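Local coordinates for uncharacterized NTF2-like protein (Mesorhizobium loti, PDB 3FH1) that is of unknown function but belongs to the SnoaL-like branch of the NTF2 clan, whose cone-shaped fold often encloses a ligand pocket, at residues A[96-99]-A[105-108]; A[29-34]-A[81-86]; A[58-63]-A[67-72]; A[17-22]-A[89-94]. All coordinates share one frame; numbering follows the deposited sequence. Where two conformers were deposited one is given.

Interaction 1: A[96-99]-A[105-108]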
loop_
_atom_site.group_PDB
_atom_site.type_symbol
_atom_site.label_atom_id
_atom_site.label_comp_id
_atom_site.label_asym_id
_atom_site.label_seq_id
_atom_site.Cartn_x
_atom_site.Cartn_y
_atom_site.Cartn_z
ATOM N N ARG A 96 -3.503 1.499 -6.528
ATOM C CA ARG A 96 -4.461 0.430 -6.193
ATOM C C ARG A 96 -5.057 -0.113 -7.465
ATOM O O ARG A 96 -5.417 0.628 -8.379
ATOM C CB ARG A 96 -5.561 0.903 -5.233
ATOM C CG ARG A 96 -5.107 1.040 -3.781
ATOM C CD ARG A 96 -6.331 1.334 -2.928
ATOM N NE ARG A 96 -6.992 2.628 -3.113
ATOM C CZ ARG A 96 -8.250 2.798 -3.536
ATOM N NH1 ARG A 96 -8.955 1.809 -4.021
ATOM N NH2 ARG A 96 -8.812 4.005 -3.514
ATOM N N TRP A 97 -5.206 -1.433 -7.499
ATOM C CA TRP A 97 -5.666 -2.178 -8.651
ATOM C C TRP A 97 -6.466 -3.412 -8.320
ATOM O O TRP A 97 -6.488 -3.885 -7.193
ATOM C CB TRP A 97 -4.460 -2.553 -9.551
ATOM C CG TRP A 97 -3.291 -3.143 -8.834
ATOM C CD1 TRP A 97 -2.114 -2.497 -8.577
ATOM C CD2 TRP A 97 -3.102 -4.500 -8.375
ATOM N NE1 TRP A 97 -1.240 -3.319 -7.934
ATOM C CE2 TRP A 97 -1.804 -4.557 -7.810
ATOM C CE3 TRP A 97 -3.886 -5.649 -8.362
ATOM C CZ2 TRP A 97 -1.295 -5.726 -7.235
ATOM C CZ3 TRP A 97 -3.378 -6.790 -7.787
ATOM C CH2 TRP A 97 -2.107 -6.827 -7.266
ATOM N N ARG A 98 -7.165 -3.921 -9.336
ATOM C CA ARG A 98 -7.807 -5.221 -9.318
ATOM C C ARG A 98 -7.214 -6.016 -10.481
ATOM O O ARG A 98 -7.234 -5.557 -11.637
ATOM C CB ARG A 98 -9.315 -5.110 -9.473
ATOM C CG ARG A 98 -9.952 -6.485 -9.539
ATOM C CD ARG A 98 -11.450 -6.438 -9.639
ATOM N NE ARG A 98 -12.133 -5.699 -8.582
ATOM C CZ ARG A 98 -12.579 -6.282 -7.478
ATOM N NH1 ARG A 98 -12.394 -7.583 -7.282
ATOM N NH2 ARG A 98 -13.232 -5.577 -6.573
ATOM N N TYR A 99 -6.641 -7.165 -10.150
ATOM C CA TYR A 99 -6.036 -8.068 -11.148
ATOM C C TYR A 99 -7.023 -9.173 -11.476
ATOM O O TYR A 99 -7.549 -9.843 -10.572
ATOM C CB TYR A 99 -4.750 -8.663 -10.551
ATOM C CG TYR A 99 -4.064 -9.675 -11.437
ATOM C CD1 TYR A 99 -3.581 -9.314 -12.654
ATOM C CD2 TYR A 99 -3.853 -10.994 -11.004
ATOM C CE1 TYR A 99 -2.926 -10.214 -13.471
ATOM C CE2 TYR A 99 -3.207 -11.934 -11.830
ATOM C CZ TYR A 99 -2.727 -11.525 -13.061
ATOM O OH TYR A 99 -2.063 -12.403 -13.912
ATOM N N ASN A 105 -11.153 -15.365 -12.005
ATOM C CA ASN A 105 -11.139 -14.812 -10.646
ATOM C C ASN A 105 -10.402 -13.464 -10.657
ATOM O O ASN A 105 -9.694 -13.146 -11.612
ATOM C CB ASN A 105 -10.453 -15.797 -9.685
ATOM C CG ASN A 105 -11.262 -17.067 -9.481
ATOM O OD1 ASN A 105 -12.465 -17.005 -9.261
ATOM N ND2 ASN A 105 -10.603 -18.221 -9.557
ATOM N N SER A 106 -10.547 -12.699 -9.584
ATOM C CA SER A 106 -9.788 -11.471 -9.456
ATOM C C SER A 106 -9.314 -11.335 -8.042
ATOM O O SER A 106 -9.771 -12.081 -7.161
ATOM C CB SER A 106 -10.616 -10.238 -9.823
ATOM O OG SER A 106 -11.612 -9.954 -8.854
ATOM N N VAL A 107 -8.388 -10.410 -7.842
ATOM C CA VAL A 107 -7.915 -10.061 -6.519
ATOM C C VAL A 107 -7.544 -8.562 -6.498
ATOM O O VAL A 107 -6.983 -8.020 -7.454
ATOM C CB VAL A 107 -6.728 -10.944 -6.037
ATOM C CG1 VAL A 107 -5.487 -10.805 -6.968
ATOM C CG2 VAL A 107 -6.379 -10.635 -4.568
ATOM N N ARG A 108 -7.913 -7.868 -5.427
ATOM C CA ARG A 108 -7.461 -6.492 -5.256
ATOM C C ARG A 108 -6.073 -6.434 -4.657
ATOM O O ARG A 108 -5.687 -7.268 -3.832
ATOM C CB ARG A 108 -8.451 -5.718 -4.405
ATOM C CG ARG A 108 -9.868 -5.660 -4.894
ATOM C CD ARG A 108 -10.746 -4.894 -3.935
ATOM N NE ARG A 108 -10.472 -3.461 -3.913
ATOM C CZ ARG A 108 -10.668 -2.690 -2.846
ATOM N NH1 ARG A 108 -11.154 -3.188 -1.738
ATOM N NH2 ARG A 108 -10.399 -1.400 -2.907
#
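The Arg-98 guanidinium has Arg-108 CG over one face, 3.7 Å above its plane and offset toward the rim, while Ser-106 OG sits at its edge. The Arg-108 guanidinium has Arg-96 NH1 at its edge, 3.7 Å from Arg-108 NH2, the two planes perpendicular. The indole of Trp-97 takes Val-107 O at its edge, with CZ3 3.8 Å from that oxygen. These groups belong to the antiparallel beta hairpin of strands 92-100 and 106-116, in which Arg-98 and Arg-108 form a non-hydrogen-bonded pair and Tyr-99 and Val-107 a hydrogen-bonded one. The latter is closed by Tyr-99 N to Val-107 O, 2.8 Å, and Val-107 N to Tyr-99 O, 2.9 Å. Arg-96 and Arg-108 run side by side, and their shared salt-bridge partner Glu-84 probably offsets the like charges. Arg-108 also reaches Glu-49 of the second subunit, and Arg-98 pairs with Asp-56 of that subunit. A leucine in place of Arg-98 would probably leave that aspartate without its cationic mate and Ser-106 without its donor. Bent at chi3 (-56°), the Arg-98 chain brings NH1 to within 3.0 Å of Ser-106 OG, with an N-H...O angle of 148° and the oxygen close to the guanidinium plane.

Interaction 2: A[29-34]-A[81-86]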
loop_
_atom_site.group_PDB
_atom_site.type_symbol
_atom_site.label_atom_id
_atom_site.label_comp_id
_atom_site.label_asym_id
_atom_site.label_seq_id
_atom_site.Cartn_x
_atom_site.Cartn_y
_atom_site.Cartn_z
ATOM N N VAL A 29 1.769 0.313 -19.641
ATOM C CA VAL A 29 2.376 -0.958 -20.056
ATOM C C VAL A 29 1.370 -2.095 -19.847
ATOM O O VAL A 29 1.221 -2.977 -20.695
ATOM C CB VAL A 29 3.667 -1.254 -19.256
ATOM C CG1 VAL A 29 4.042 -2.787 -19.336
ATOM C CG2 VAL A 29 4.806 -0.323 -19.711
ATOM N N PHE A 30 0.665 -2.046 -18.729
ATOM C CA PHE A 30 -0.258 -3.114 -18.361
ATOM C C PHE A 30 -1.577 -2.986 -19.075
ATOM O O PHE A 30 -2.152 -3.987 -19.482
ATOM C CB PHE A 30 -0.392 -3.211 -16.829
ATOM C CG PHE A 30 0.915 -3.438 -16.199
ATOM C CD1 PHE A 30 1.444 -4.702 -16.115
ATOM C CD2 PHE A 30 1.686 -2.372 -15.803
ATOM C CE1 PHE A 30 2.720 -4.897 -15.607
ATOM C CE2 PHE A 30 2.971 -2.576 -15.319
ATOM C CZ PHE A 30 3.458 -3.844 -15.214
ATOM N N GLN A 31 -2.062 -1.766 -19.189
ATOM C CA GLN A 31 -3.348 -1.518 -19.867
ATOM C C GLN A 31 -3.283 -1.840 -21.348
ATOM O O GLN A 31 -4.249 -2.370 -21.908
ATOM C CB GLN A 31 -3.751 -0.073 -19.679
ATOM C CG GLN A 31 -4.018 0.301 -18.215
ATOM C CD GLN A 31 -5.143 -0.530 -17.588
ATOM O OE1 GLN A 31 -6.284 -0.513 -18.067
ATOM N NE2 GLN A 31 -4.822 -1.271 -16.551
ATOM N N LEU A 32 -2.141 -1.553 -21.983
ATOM C CA LEU A 32 -1.930 -1.801 -23.399
ATOM C C LEU A 32 -1.255 -3.144 -23.684
ATOM O O LEU A 32 -1.057 -3.505 -24.831
ATOM C CB LEU A 32 -1.081 -0.677 -23.989
ATOM C CG LEU A 32 -1.680 0.728 -23.839
ATOM C CD1 LEU A 32 -0.704 1.729 -24.415
ATOM C CD2 LEU A 32 -3.034 0.851 -24.516
ATOM N N HIS A 33 -0.948 -3.897 -22.636
ATOM C CA HIS A 33 -0.218 -5.170 -22.742
ATOM C C HIS A 33 1.025 -5.007 -23.623
ATOM O O HIS A 33 1.271 -5.794 -24.553
ATOM C CB HIS A 33 -1.120 -6.286 -23.239
ATOM C CG HIS A 33 -2.325 -6.482 -22.391
ATOM N ND1 HIS A 33 -2.295 -7.195 -21.214
ATOM C CD2 HIS A 33 -3.599 -6.044 -22.541
ATOM C CE1 HIS A 33 -3.506 -7.191 -20.677
ATOM N NE2 HIS A 33 -4.312 -6.500 -21.464
ATOM N N ASP A 34 1.791 -3.960 -23.351
ATOM C CA ASP A 34 2.912 -3.593 -24.212
ATOM C C ASP A 34 4.117 -3.209 -23.370
ATOM O O ASP A 34 4.159 -2.142 -22.799
ATOM C CB ASP A 34 2.506 -2.417 -25.114
ATOM C CG ASP A 34 3.607 -2.040 -26.076
ATOM O OD1 ASP A 34 4.716 -2.603 -25.967
ATOM O OD2 ASP A 34 3.358 -1.178 -26.945
ATOM N N PHE A 81 -5.610 -5.745 -15.683
ATOM C CA PHE A 81 -5.749 -4.958 -14.463
ATOM C C PHE A 81 -6.765 -3.850 -14.652
ATOM O O PHE A 81 -6.789 -3.206 -15.705
ATOM C CB PHE A 81 -4.435 -4.261 -14.061
ATOM C CG PHE A 81 -3.339 -5.185 -13.605
ATOM C CD1 PHE A 81 -2.486 -5.796 -14.510
ATOM C CD2 PHE A 81 -3.109 -5.398 -12.265
ATOM C CE1 PHE A 81 -1.452 -6.653 -14.055
ATOM C CE2 PHE A 81 -2.090 -6.233 -11.834
ATOM C CZ PHE A 81 -1.256 -6.850 -12.766
ATOM N N ASP A 82 -7.594 -3.620 -13.627
ATOM C CA ASP A 82 -8.359 -2.400 -13.514
ATOM C C ASP A 82 -7.636 -1.526 -12.498
ATOM O O ASP A 82 -7.221 -1.983 -11.438
ATOM C CB ASP A 82 -9.752 -2.645 -12.981
ATOM C CG ASP A 82 -10.607 -3.487 -13.886
ATOM O OD1 ASP A 82 -10.414 -3.420 -15.109
ATOM O OD2 ASP A 82 -11.474 -4.205 -13.362
ATOM N N LEU A 83 -7.455 -0.268 -12.845
ATOM C CA LEU A 83 -6.862 0.712 -11.949
ATOM C C LEU A 83 -7.953 1.295 -11.067
ATOM O O LEU A 83 -8.958 1.847 -11.555
ATOM C CB LEU A 83 -6.220 1.839 -12.734
ATOM C CG LEU A 83 -5.018 1.382 -13.566
ATOM C CD1 LEU A 83 -4.560 2.469 -14.523
ATOM C CD2 LEU A 83 -3.859 0.985 -12.621
ATOM N N GLU A 84 -7.732 1.215 -9.763
ATOM C CA GLU A 84 -8.642 1.801 -8.795
ATOM C C GLU A 84 -8.256 3.247 -8.488
ATOM O O GLU A 84 -9.111 4.143 -8.510
ATOM C CB GLU A 84 -8.725 0.982 -7.509
ATOM C CG GLU A 84 -9.330 -0.367 -7.703
ATOM C CD GLU A 84 -9.400 -1.172 -6.390
ATOM O OE1 GLU A 84 -8.777 -0.743 -5.389
ATOM O OE2 GLU A 84 -10.068 -2.216 -6.379
ATOM N N GLU A 85 -6.986 3.483 -8.194
ATOM C CA GLU A 85 -6.524 4.823 -7.861
ATOM C C GLU A 85 -5.029 4.877 -7.916
ATOM O O GLU A 85 -4.366 4.009 -7.345
ATOM C CB GLU A 85 -6.938 5.241 -6.447
ATOM C CG GLU A 85 -6.614 6.715 -6.135
ATOM C CD GLU A 85 -6.746 7.002 -4.645
ATOM O OE1 GLU A 85 -6.208 6.234 -3.829
ATOM O OE2 GLU A 85 -7.289 8.028 -4.337
ATOM N N THR A 86 -4.504 5.922 -8.539
ATOM C CA THR A 86 -3.074 6.245 -8.457
ATOM C C THR A 86 -2.966 7.537 -7.681
ATOM O O THR A 86 -3.579 8.553 -8.084
ATOM C CB THR A 86 -2.427 6.452 -9.839
ATOM O OG1 THR A 86 -2.578 5.266 -10.626
ATOM C CG2 THR A 86 -0.975 6.812 -9.709
HETATM O O HOH W 1 -4.688 -4.605 -18.127
#
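Phe-30 and Phe-81 make the apolar half of this contact: the two side chains lie side by side and point the same way, with Phe-30 CD1 4.1 Å from Phe-81 CE1. Their centroids are 5.7 Å apart with planes at 75°, an oblique pairing. Val-29 CG1 covers one face of the Phe-30 ring, which also meets Phe-26 and Trp-70 edge-to-face, while Phe-81 engages Trp-97 in the same way. This aromatic cluster joins helix 16-31 to strand 80-89, consistent with the NTF2 cone, in which helices pack on the concave side of a curved sheet; an unidentified ligand lies about 4 Å from the Phe-30 side chain. The helix ends here in a Schellman motif, with His-33 at positive phi and Asp-34 N bonded to Val-29 O at 2.9 Å. The more exposed part, at Gln-31 and Leu-83, is polar and partly hydrated. Gln-31, its chain bent at chi2 (-60°), sends NE2 to Phe-81 O at 2.9 Å; the bond is nearly straight, but the donor stands 50° out of the carbonyl plane. The same NE2 lies 4.0 Å from Leu-83 CG. Where the two backbones do not meet directly, a water spans them, donating to Phe-30 O at 2.9 Å and accepting from Phe-81 N at 2.9 Å.

Interaction 3: A[58-63]-A[67-72]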
loop_
_atom_site.group_PDB
_atom_site.type_symbol
_atom_site.label_atom_id
_atom_site.label_comp_id
_atom_site.label_asym_id
_atom_site.label_seq_id
_atom_site.Cartn_x
_atom_site.Cartn_y
_atom_site.Cartn_z
ATOM N N ALA A 58 8.581 -12.592 -2.800
ATOM C CA ALA A 58 9.835 -12.787 -3.491
ATOM C C ALA A 58 10.445 -11.410 -3.681
ATOM O O ALA A 58 9.795 -10.393 -3.369
ATOM C CB ALA A 58 9.598 -13.471 -4.832
ATOM N N ARG A 59 11.700 -11.388 -4.115
ATOM C CA ARG A 59 12.409 -10.175 -4.427
ATOM C C ARG A 59 13.021 -10.340 -5.799
ATOM O O ARG A 59 13.502 -11.416 -6.127
ATOM C CB ARG A 59 13.475 -9.929 -3.352
ATOM C CG ARG A 59 14.168 -8.633 -3.404
ATOM C CD ARG A 59 15.158 -8.536 -2.251
ATOM N NE ARG A 59 15.835 -7.233 -2.162
ATOM C CZ ARG A 59 16.949 -6.923 -2.797
ATOM N NH1 ARG A 59 17.589 -7.830 -3.539
ATOM N NH2 ARG A 59 17.459 -5.708 -2.643
ATOM N N HIS A 60 12.984 -9.278 -6.599
ATOM C CA HIS A 60 13.583 -9.272 -7.953
ATOM C C HIS A 60 14.462 -8.058 -7.941
ATOM O O HIS A 60 14.018 -6.967 -7.570
ATOM C CB HIS A 60 12.525 -9.213 -9.060
ATOM C CG HIS A 60 11.539 -10.318 -8.974
ATOM N ND1 HIS A 60 11.632 -11.456 -9.739
ATOM C CD2 HIS A 60 10.491 -10.494 -8.148
ATOM C CE1 HIS A 60 10.667 -12.285 -9.387
ATOM N NE2 HIS A 60 9.973 -11.731 -8.419
ATOM N N ALA A 61 15.694 -8.201 -8.380
ATOM C CA ALA A 61 16.650 -7.093 -8.306
ATOM C C ALA A 61 17.362 -6.867 -9.619
ATOM O O ALA A 61 17.855 -7.807 -10.248
ATOM C CB ALA A 61 17.681 -7.372 -7.220
ATOM N N GLY A 62 17.516 -5.601 -9.966
ATOM C CA GLY A 62 18.172 -5.209 -11.188
ATOM C C GLY A 62 17.191 -5.000 -12.313
ATOM O O GLY A 62 16.155 -5.657 -12.388
ATOM N N ARG A 63 17.534 -4.112 -13.218
ATOM C CA ARG A 63 16.646 -3.777 -14.315
ATOM C C ARG A 63 16.192 -5.014 -15.108
ATOM O O ARG A 63 15.023 -5.140 -15.440
ATOM C CB ARG A 63 17.292 -2.776 -15.270
ATOM C CG ARG A 63 16.394 -2.441 -16.464
ATOM C CD ARG A 63 17.065 -1.496 -17.451
ATOM N NE ARG A 63 17.308 -0.198 -16.890
ATOM C CZ ARG A 63 18.497 0.360 -16.674
ATOM N NH1 ARG A 63 19.651 -0.184 -17.044
ATOM N NH2 ARG A 63 18.523 1.551 -16.121
ATOM N N VAL A 67 12.308 -5.883 -15.522
ATOM C CA VAL A 67 11.714 -5.909 -16.890
ATOM C C VAL A 67 11.137 -7.280 -17.219
ATOM O O VAL A 67 9.993 -7.382 -17.704
ATOM C CB VAL A 67 12.710 -5.468 -18.012
ATOM C CG1 VAL A 67 12.087 -5.761 -19.411
ATOM C CG2 VAL A 67 13.081 -3.933 -17.804
ATOM N N GLN A 68 11.867 -8.348 -16.913
ATOM C CA GLN A 68 11.387 -9.675 -17.287
ATOM C C GLN A 68 10.064 -9.976 -16.568
ATOM O O GLN A 68 9.140 -10.516 -17.194
ATOM C CB GLN A 68 12.407 -10.741 -16.951
ATOM C CG GLN A 68 12.052 -12.131 -17.441
ATOM C CD GLN A 68 13.257 -13.086 -17.292
ATOM O OE1 GLN A 68 14.403 -12.747 -17.662
ATOM N NE2 GLN A 68 13.004 -14.260 -16.726
ATOM N N LEU A 69 9.987 -9.669 -15.276
ATOM C CA LEU A 69 8.813 -9.996 -14.489
ATOM C C LEU A 69 7.617 -9.187 -14.961
ATOM O O LEU A 69 6.569 -9.728 -15.268
ATOM C CB LEU A 69 9.029 -9.781 -13.007
ATOM C CG LEU A 69 7.803 -10.021 -12.059
ATOM C CD1 LEU A 69 7.440 -11.444 -12.032
ATOM C CD2 LEU A 69 8.057 -9.508 -10.661
ATOM N N TRP A 70 7.778 -7.881 -15.031
ATOM C CA TRP A 70 6.675 -7.049 -15.466
ATOM C C TRP A 70 6.228 -7.329 -16.915
ATOM O O TRP A 70 5.039 -7.250 -17.228
ATOM C CB TRP A 70 7.024 -5.604 -15.266
ATOM C CG TRP A 70 6.808 -5.145 -13.861
ATOM C CD1 TRP A 70 5.780 -5.497 -13.023
ATOM C CD2 TRP A 70 7.584 -4.174 -13.146
ATOM N NE1 TRP A 70 5.875 -4.787 -11.834
ATOM C CE2 TRP A 70 6.940 -3.942 -11.923
ATOM C CE3 TRP A 70 8.736 -3.429 -13.455
ATOM C CZ2 TRP A 70 7.451 -3.062 -10.989
ATOM C CZ3 TRP A 70 9.233 -2.581 -12.535
ATOM C CH2 TRP A 70 8.590 -2.396 -11.296
ATOM N N SER A 71 7.171 -7.640 -17.803
ATOM C CA SER A 71 6.848 -7.980 -19.204
ATOM C C SER A 71 5.968 -9.224 -19.295
ATOM O O SER A 71 5.030 -9.306 -20.095
ATOM C CB SER A 71 8.136 -8.184 -20.014
ATOM O OG SER A 71 8.887 -6.986 -20.075
ATOM N N ALA A 72 6.295 -10.213 -18.488
ATOM C CA ALA A 72 5.537 -11.448 -18.491
ATOM C C ALA A 72 4.125 -11.150 -17.975
ATOM O O ALA A 72 3.143 -11.687 -18.492
ATOM C CB ALA A 72 6.216 -12.497 -17.610
#
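Leu-69 CD2 is set over one face of the His-60 imidazole, 3.7 Å from the ring centroid and 15° off the normal, which satisfies the geometry of a CH-pi contact. The methyl leans to one side of the ring, so His-60 CD2 is its nearest atom at 3.6 Å. The two side chains cross at about a right angle, and CD2 is the branch that makes the close approach: Leu-69 CG is anti to the backbone N (chi1 177°), which carries CD2 out to the ring. Farther along, Arg-63 CG rests 3.9 Å from Val-67 CG2, alongside an almost linear first-turn bond from Val-67 N to Arg-63 O of 2.8 Å. An alanine in place of His-60 removes the ring, and Leu-69 CD2 would probably be left without its CH-pi partner, with a gap between strand and helix. In the second shell, Leu-69 packs on Ile-48 and Asn-50, and the backbone of His-60 is bonded to that of Ile-48. Arg-63 NE is held by Ile-42 O. Gly-62, with phi 94°, occupies the N-cap position where strand 59-61 gives way to helix 63-75: a tight strand-to-helix connection that folds the helix back against the sheet's edge strand in this SnoaL-like domain.

Interaction 4: A[17-22]-A[89-94]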
loop_
_atom_site.group_PDB
_atom_site.type_symbol
_atom_site.label_atom_id
_atom_site.label_comp_id
_atom_site.label_asym_id
_atom_site.label_seq_id
_atom_site.Cartn_x
_atom_site.Cartn_y
_atom_site.Cartn_z
ATOM N N GLU A 17 4.575 15.958 -10.309
ATOM C CA GLU A 17 4.131 15.864 -11.679
ATOM C C GLU A 17 5.010 14.864 -12.461
ATOM O O GLU A 17 4.503 14.083 -13.241
ATOM C CB GLU A 17 4.108 17.236 -12.381
ATOM C CG GLU A 17 2.960 18.181 -11.922
ATOM C CD GLU A 17 2.814 19.419 -12.836
ATOM O OE1 GLU A 17 3.282 19.400 -14.025
ATOM O OE2 GLU A 17 2.173 20.425 -12.387
ATOM N N GLN A 18 6.301 14.859 -12.184
ATOM C CA GLN A 18 7.197 13.873 -12.811
ATOM C C GLN A 18 6.804 12.459 -12.442
ATOM O O GLN A 18 6.680 11.555 -13.276
ATOM C CB GLN A 18 8.643 14.169 -12.422
ATOM C CG GLN A 18 9.585 13.000 -12.745
ATOM C CD GLN A 18 11.037 13.399 -12.598
ATOM O OE1 GLN A 18 11.655 13.024 -11.576
ATOM N NE2 GLN A 18 11.548 14.192 -13.508
ATOM N N THR A 19 6.596 12.216 -11.144
ATOM C CA THR A 19 6.182 10.894 -10.710
ATOM C C THR A 19 4.864 10.475 -11.352
ATOM O O THR A 19 4.706 9.317 -11.749
ATOM C CB THR A 19 6.142 10.858 -9.176
ATOM O OG1 THR A 19 7.417 11.286 -8.688
ATOM C CG2 THR A 19 5.768 9.460 -8.588
ATOM N N ALA A 20 3.905 11.397 -11.468
ATOM C CA ALA A 20 2.664 11.093 -12.173
ATOM C C ALA A 20 2.917 10.635 -13.620
ATOM O O ALA A 20 2.261 9.676 -14.105
ATOM C CB ALA A 20 1.668 12.291 -12.151
ATOM N N GLU A 21 3.822 11.315 -14.318
ATOM C CA GLU A 21 4.137 10.964 -15.697
ATOM C C GLU A 21 4.742 9.568 -15.767
ATOM O O GLU A 21 4.445 8.777 -16.677
ATOM C CB GLU A 21 5.115 11.974 -16.301
ATOM C CG GLU A 21 4.481 13.021 -17.005
ATOM C CD GLU A 21 3.715 12.470 -18.196
ATOM O OE1 GLU A 21 4.353 11.879 -19.110
ATOM O OE2 GLU A 21 2.474 12.613 -18.138
ATOM N N ILE A 22 5.611 9.257 -14.817
ATOM C CA ILE A 22 6.225 7.916 -14.754
ATOM C C ILE A 22 5.160 6.869 -14.514
ATOM O O ILE A 22 5.118 5.842 -15.205
ATOM C CB ILE A 22 7.323 7.876 -13.692
ATOM C CG1 ILE A 22 8.496 8.782 -14.093
ATOM C CG2 ILE A 22 7.897 6.479 -13.502
ATOM C CD1 ILE A 22 9.486 9.013 -12.945
ATOM N N ALA A 89 2.823 11.562 -4.517
ATOM C CA ALA A 89 3.339 12.615 -3.667
ATOM C C ALA A 89 4.858 12.582 -3.731
ATOM O O ALA A 89 5.489 11.616 -3.314
ATOM C CB ALA A 89 2.821 12.473 -2.206
ATOM N N GLY A 90 5.440 13.619 -4.317
ATOM C CA GLY A 90 6.873 13.717 -4.385
ATOM C C GLY A 90 7.390 12.630 -5.282
ATOM O O GLY A 90 6.917 12.489 -6.409
ATOM N N ASP A 91 8.350 11.849 -4.783
ATOM C CA ASP A 91 8.984 10.759 -5.555
ATOM C C ASP A 91 8.286 9.405 -5.253
ATOM O O ASP A 91 8.760 8.318 -5.647
ATOM C CB ASP A 91 10.454 10.658 -5.148
ATOM C CG ASP A 91 11.279 11.766 -5.651
ATOM O OD1 ASP A 91 11.049 12.229 -6.801
ATOM O OD2 ASP A 91 12.203 12.146 -4.884
ATOM N N ARG A 92 7.114 9.434 -4.622
ATOM C CA ARG A 92 6.389 8.206 -4.283
ATOM C C ARG A 92 5.001 8.137 -4.848
ATOM O O ARG A 92 4.399 9.165 -5.142
ATOM C CB ARG A 92 6.301 8.079 -2.757
ATOM C CG ARG A 92 7.713 7.938 -2.168
ATOM C CD ARG A 92 7.643 7.291 -0.885
ATOM N NE ARG A 92 8.918 7.295 -0.227
ATOM C CZ ARG A 92 9.150 6.510 0.807
ATOM N NH1 ARG A 92 8.208 5.683 1.236
ATOM N NH2 ARG A 92 10.310 6.593 1.422
ATOM N N ALA A 93 4.479 6.935 -5.014
ATOM C CA ALA A 93 3.133 6.774 -5.452
ATOM C C ALA A 93 2.568 5.507 -4.931
ATOM O O ALA A 93 3.281 4.569 -4.581
ATOM C CB ALA A 93 3.076 6.728 -6.958
ATOM N N THR A 94 1.252 5.499 -4.822
ATOM C CA THR A 94 0.542 4.230 -4.574
ATOM C C THR A 94 -0.405 3.968 -5.760
ATOM O O THR A 94 -0.978 4.898 -6.312
ATOM C CB THR A 94 -0.268 4.215 -3.230
ATOM O OG1 THR A 94 -1.298 5.231 -3.239
ATOM C CG2 THR A 94 0.640 4.368 -2.060
HETATM O O HOH W 2 9.990 11.907 -9.336
HETATM O O HOH W 3 13.158 11.330 -9.255
#
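On the helix side, Thr-19 carries nearly all of this contact, beginning at CB, which stands 3.3 Å from Gly-90 O. From there the side chain divides into a polar and an apolar branch. With chi1 at -54°, OG1 lies beside the backbone N and faces the turn, and donates to Gly-90 O across 2.6 Å. The hydroxyl arrives in the carbonyl plane, on a lone pair, at a C=O...O angle of 141°. Arg-15 O, just before the helix, is also within hydrogen-bonding reach of this hydroxyl and would have to compete for its one proton. OG1 also accepts from a water 2.7 Å away. That water lies 2.8 Å from Asp-91 OD1 and 3.0 Å from Gln-18 OE1, more acceptors than its two protons can serve at once. The turn it faces is a type II' beta turn from Ala-89 to Arg-92, closing the two-residue hairpin between strands 80-89 and 92-100; Gly-90, at phi 67°, takes its first corner, and Arg-92 N bonds back to Ala-89 O. Helix 16-31 thus meets the sheet of this NTF2-like fold at a hairpin tip. Ser-16 OG, from the start of the helix, is bonded to Gly-90 N, and Asp-91 forms a salt bridge with Arg-15, so the turn is gripped through backbone and side chain alike. Arg-92 instead joins Glu-85 of the second subunit. The other branch of Thr-19, CG2, is anti to its backbone N and lies 3.7 Å from Arg-92 O. The same methyl ends 4.2 Å from Ala-93 CB.

Overall arrangement
Interaction 4 is the buried contact, interaction 2 is partly buried, and interactions 1 and 3 lie at the surface. Interactions 2 and 4 hold two ends of helix 16-31, one against strand 80-89 by aromatic packing, the other at a hairpin tip by a hydroxyl. Strand 92-100 serves both interactions 1 and 4; interactions 1, 2 and 4 all reach the second subunit, interaction 3 does not. Interaction 1 is strand pairing with arginines gathered round carboxylates; it meets interaction 2 across the neighbouring strands 80-89 and 92-100, where Tyr-99 packs on Phe-81. Interaction 3, about 17 Å from interaction 2 between centres, joins it through aromatic packing between helices 16-31 and 63-75.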